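PDB 5D1I: cyclic nucleotide-binding protein from Brucella abortus biovar 1, which is of unknown function but has a cyclic nucleotide-binding beta-barrel domain and may belong to a family of DNA-binding transcription regulators. Local coordinates for residues 62-67 with 112-117. Sequence-based numbering, arbitrary orientation.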
ATOM      1  N   ILE A  62      -1.604  -7.734   5.921  1.00 10.57           N
ATOM      2  CA  ILE A  62      -0.977  -6.473   6.277  1.00  9.35           C
ATOM      3  C   ILE A  62      -0.300  -6.646   7.623  1.00  9.93           C
ATOM      4  O   ILE A  62      -0.921  -7.109   8.579  1.00 12.15           O
ATOM      5  CB  ILE A  62      -1.990  -5.305   6.339  1.00 13.26           C
ATOM      6  CG1 ILE A  62      -2.637  -5.069   4.969  1.00 17.64           C
ATOM      7  CG2 ILE A  62      -1.310  -4.037   6.806  1.00 14.14           C
ATOM      8  CD1 ILE A  62      -3.887  -5.888   4.716  1.00 23.17           C
ATOM      9  N   ILE A  63       0.979  -6.297   7.690  1.00  9.93           N
ATOM     10  CA  ILE A  63       1.733  -6.431   8.931  1.00 10.65           C
ATOM     11  C   ILE A  63       1.392  -5.311   9.901  1.00 15.45           C
ATOM     12  O   ILE A  63       1.421  -4.137   9.536  1.00 11.08           O
ATOM     13  CB  ILE A  63       3.249  -6.427   8.679  1.00 13.08           C
ATOM     14  CG1 ILE A  63       3.638  -7.565   7.739  1.00 10.63           C
ATOM     15  CG2 ILE A  63       4.011  -6.548   9.997  1.00 13.97           C
ATOM     16  CD1 ILE A  63       5.117  -7.589   7.402  1.00 10.91           C
ATOM     17  N   VAL A  64       1.062  -5.685  11.132  1.00 14.19           N
ATOM     18  CA  VAL A  64       0.823  -4.721  12.195  1.00 16.00           C
ATOM     19  C   VAL A  64       2.078  -4.570  13.049  1.00 19.77           C
ATOM     20  O   VAL A  64       2.619  -3.474  13.188  1.00 17.83           O
ATOM     21  CB  VAL A  64      -0.360  -5.138  13.085  1.00 20.42           C
ATOM     22  CG1 VAL A  64      -0.536  -4.160  14.240  1.00 17.47           C
ATOM     23  CG2 VAL A  64      -1.633  -5.230  12.260  1.00 19.43           C
ATOM     24  N   THR A  65       2.535  -5.677  13.623  1.00 16.41           N
ATOM     25  CA  THR A  65       3.800  -5.690  14.349  1.00 17.60           C
ATOM     26  C   THR A  65       4.630  -6.896  13.924  1.00 20.67           C
ATOM     27  O   THR A  65       4.079  -7.932  13.560  1.00 15.29           O
ATOM     28  CB  THR A  65       3.594  -5.728  15.882  1.00 18.84           C
ATOM     29  OG1 THR A  65       2.876  -6.914  16.242  1.00 19.89           O
ATOM     30  CG2 THR A  65       2.826  -4.506  16.359  1.00 22.26           C
ATOM     31  N   GLY A  66       5.951  -6.758  13.966  1.00 19.62           N
ATOM     32  CA  GLY A  66       6.835  -7.871  13.667  1.00 17.19           C
ATOM     33  C   GLY A  66       7.637  -7.698  12.392  1.00 20.42           C
ATOM     34  O   GLY A  66       7.629  -6.632  11.774  1.00 19.36           O
ATOM     35  N   THR A  67       8.337  -8.758  12.000  1.00 15.65           N
ATOM     36  CA  THR A  67       9.188  -8.717  10.819  1.00 15.22           C
ATOM     37  C   THR A  67       9.058 -10.002  10.014  1.00 16.97           C
ATOM     38  O   THR A  67       9.109 -11.109  10.562  1.00 16.13           O
ATOM     39  CB  THR A  67      10.675  -8.505  11.190  1.00 19.57           C
ATOM     40  OG1 THR A  67      10.800  -7.374  12.060  1.00 30.13           O
ATOM     41  CG2 THR A  67      11.511  -8.278   9.942  1.00 24.46           C
ATOM     42  N   GLU A 112       2.357 -10.051  13.993  1.00 20.38           N
ATOM     43  CA  GLU A 112       0.910  -9.970  13.929  1.00 14.99           C
ATOM     44  C   GLU A 112       0.478  -9.346  12.620  1.00 14.83           C
ATOM     45  O   GLU A 112       0.935  -8.261  12.255  1.00 16.21           O
ATOM     46  CB  GLU A 112       0.356  -9.172  15.108  1.00 23.40           C
ATOM     47  CG  GLU A 112      -1.133  -8.922  15.013  1.00 34.60           C
ATOM     48  CD  GLU A 112      -1.774  -8.713  16.367  1.00 45.29           C
ATOM     49  OE1 GLU A 112      -2.797  -8.000  16.431  1.00 44.35           O
ATOM     50  OE2 GLU A 112      -1.265  -9.269  17.363  1.00 37.27           O
ATOM     51  N   VAL A 113      -0.398 -10.044  11.909  1.00 14.23           N
ATOM     52  CA  VAL A 113      -0.863  -9.577  10.614  1.00 12.42           C
ATOM     53  C   VAL A 113      -2.382  -9.496  10.560  1.00 13.51           C
ATOM     54  O   VAL A 113      -3.088 -10.191  11.290  1.00 19.94           O
ATOM     55  CB  VAL A 113      -0.375 -10.487   9.466  1.00 17.07           C
ATOM     56  CG1 VAL A 113       1.147 -10.477   9.376  1.00 12.14           C
ATOM     57  CG2 VAL A 113      -0.899 -11.905   9.647  1.00 15.72           C
ATOM     58  N   ILE A 114      -2.868  -8.627   9.687  1.00 13.54           N
ATOM     59  CA  ILE A 114      -4.283  -8.523   9.381  1.00 17.25           C
ATOM     60  C   ILE A 114      -4.535  -9.220   8.050  1.00 17.02           C
ATOM     61  O   ILE A 114      -3.915  -8.869   7.048  1.00 14.01           O
ATOM     62  CB  ILE A 114      -4.727  -7.052   9.299  1.00 23.00           C
ATOM     63  CG1 ILE A 114      -4.787  -6.435  10.696  1.00 30.62           C
ATOM     64  CG2 ILE A 114      -6.059  -6.934   8.596  1.00 23.96           C
ATOM     65  CD1 ILE A 114      -4.993  -4.937  10.686  1.00 29.83           C
ATOM     66  N   ARG A 115      -5.416 -10.216   8.035  1.00 13.81           N
ATOM     67  CA  ARG A 115      -5.716 -10.919   6.794  1.00 14.44           C
ATOM     68  C   ARG A 115      -7.013 -10.427   6.171  1.00 15.85           C
ATOM     69  O   ARG A 115      -8.073 -10.481   6.792  1.00 17.38           O
ATOM     70  CB  ARG A 115      -5.803 -12.428   7.020  1.00 14.94           C
ATOM     71  CG  ARG A 115      -5.969 -13.220   5.731  1.00 14.98           C
ATOM     72  CD  ARG A 115      -6.254 -14.697   6.002  1.00 26.81           C
ATOM     73  NE  ARG A 115      -7.635 -14.915   6.416  1.00 39.58           N
ATOM     74  CZ  ARG A 115      -8.618 -15.257   5.588  1.00 48.59           C
ATOM     75  NH1 ARG A 115      -8.371 -15.435   4.297  1.00 44.06           N
ATOM     76  NH2 ARG A 115      -9.848 -15.430   6.051  1.00 56.80           N
ATOM     77  N   ILE A 116      -6.920  -9.949   4.937  1.00 17.24           N
ATOM     78  CA  ILE A 116      -8.088  -9.482   4.210  1.00 14.14           C
ATOM     79  C   ILE A 116      -8.413 -10.466   3.108  1.00 15.95           C
ATOM     80  O   ILE A 116      -7.641 -10.619   2.164  1.00 19.20           O
ATOM     81  CB  ILE A 116      -7.867  -8.089   3.586  1.00 12.75           C
ATOM     82  CG1 ILE A 116      -7.352  -7.099   4.627  1.00 15.76           C
ATOM     83  CG2 ILE A 116      -9.158  -7.582   2.950  1.00 16.51           C
ATOM     84  CD1 ILE A 116      -8.370  -6.742   5.668  1.00 23.85           C
ATOM     85  N   SER A 117      -9.546 -11.148   3.227  1.00 13.00           N
ATOM     86  CA  SER A 117      -9.973 -12.046   2.167  1.00 13.57           C
ATOM     87  C   SER A 117     -10.514 -11.260   0.983  1.00 20.18           C
ATOM     88  O   SER A 117     -11.000 -10.134   1.128  1.00 19.36           O
ATOM     89  CB  SER A 117     -11.035 -13.019   2.675  1.00 15.74           C
ATOM     90  OG  SER A 117     -12.219 -12.325   3.021  1.00 27.99           O
TER
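A classic beta bulge interrupts the antiparallel pairing of segments 62-67 and 112-117: Val-64 and Thr-65 both face Glu-112. The regular pairing before it rests on Ile-62 and Ile-114, whose backbones exchange two hydrogen bonds; Ile-62 N reaches Ile-114 O at 2.8 Å, and the reverse bond, Ile-114 N to Ile-62 O, is nearly straight at 170°. Ile-63 and Val-113 follow as a non-hydrogen-bonded pair. At the bulge, Glu-112 O accepts a hydrogen bond from Val-64 N at 2.8 Å, almost in line with its C=O bond, and a weak one from Thr-65 N at 3.3 Å. Glu-112 N in turn donates to Thr-65 O over 2.8 Å, which closes the bulge.

At Val-64, where the chain turns its corner, CG2 of Val-64 lies across the CG1-CD1 arm of Ile-114, 3.7 Å from both of those atoms. With chi1 at 176°, CG1 of Val-64 takes the place opposite its backbone N, and CG2, beside that N, is the methyl that meets Ile-114. Further along, CD1 of Ile-62 meets CG1 of Ile-116 at 3.7 Å; residues of helix 11-18, Ile-17 among them, pack on Ile-62 and Val-64. On the other face of the sheet, Ile-63 and Val-113 touch more loosely, CG1 to CG1 at 4.2 Å. The side chains of Thr-65 and Glu-112 run side by side, and the extended glutamate carries its carboxylate to a salt bridge with Arg-41 of strand 40-44, the other neighbour of strand 111-117. Antiparallel pairing of this kind, here interrupted by a classic bulge at a chain corner, builds the beta barrel of cyclic nucleotide-binding domains in the cupin clan.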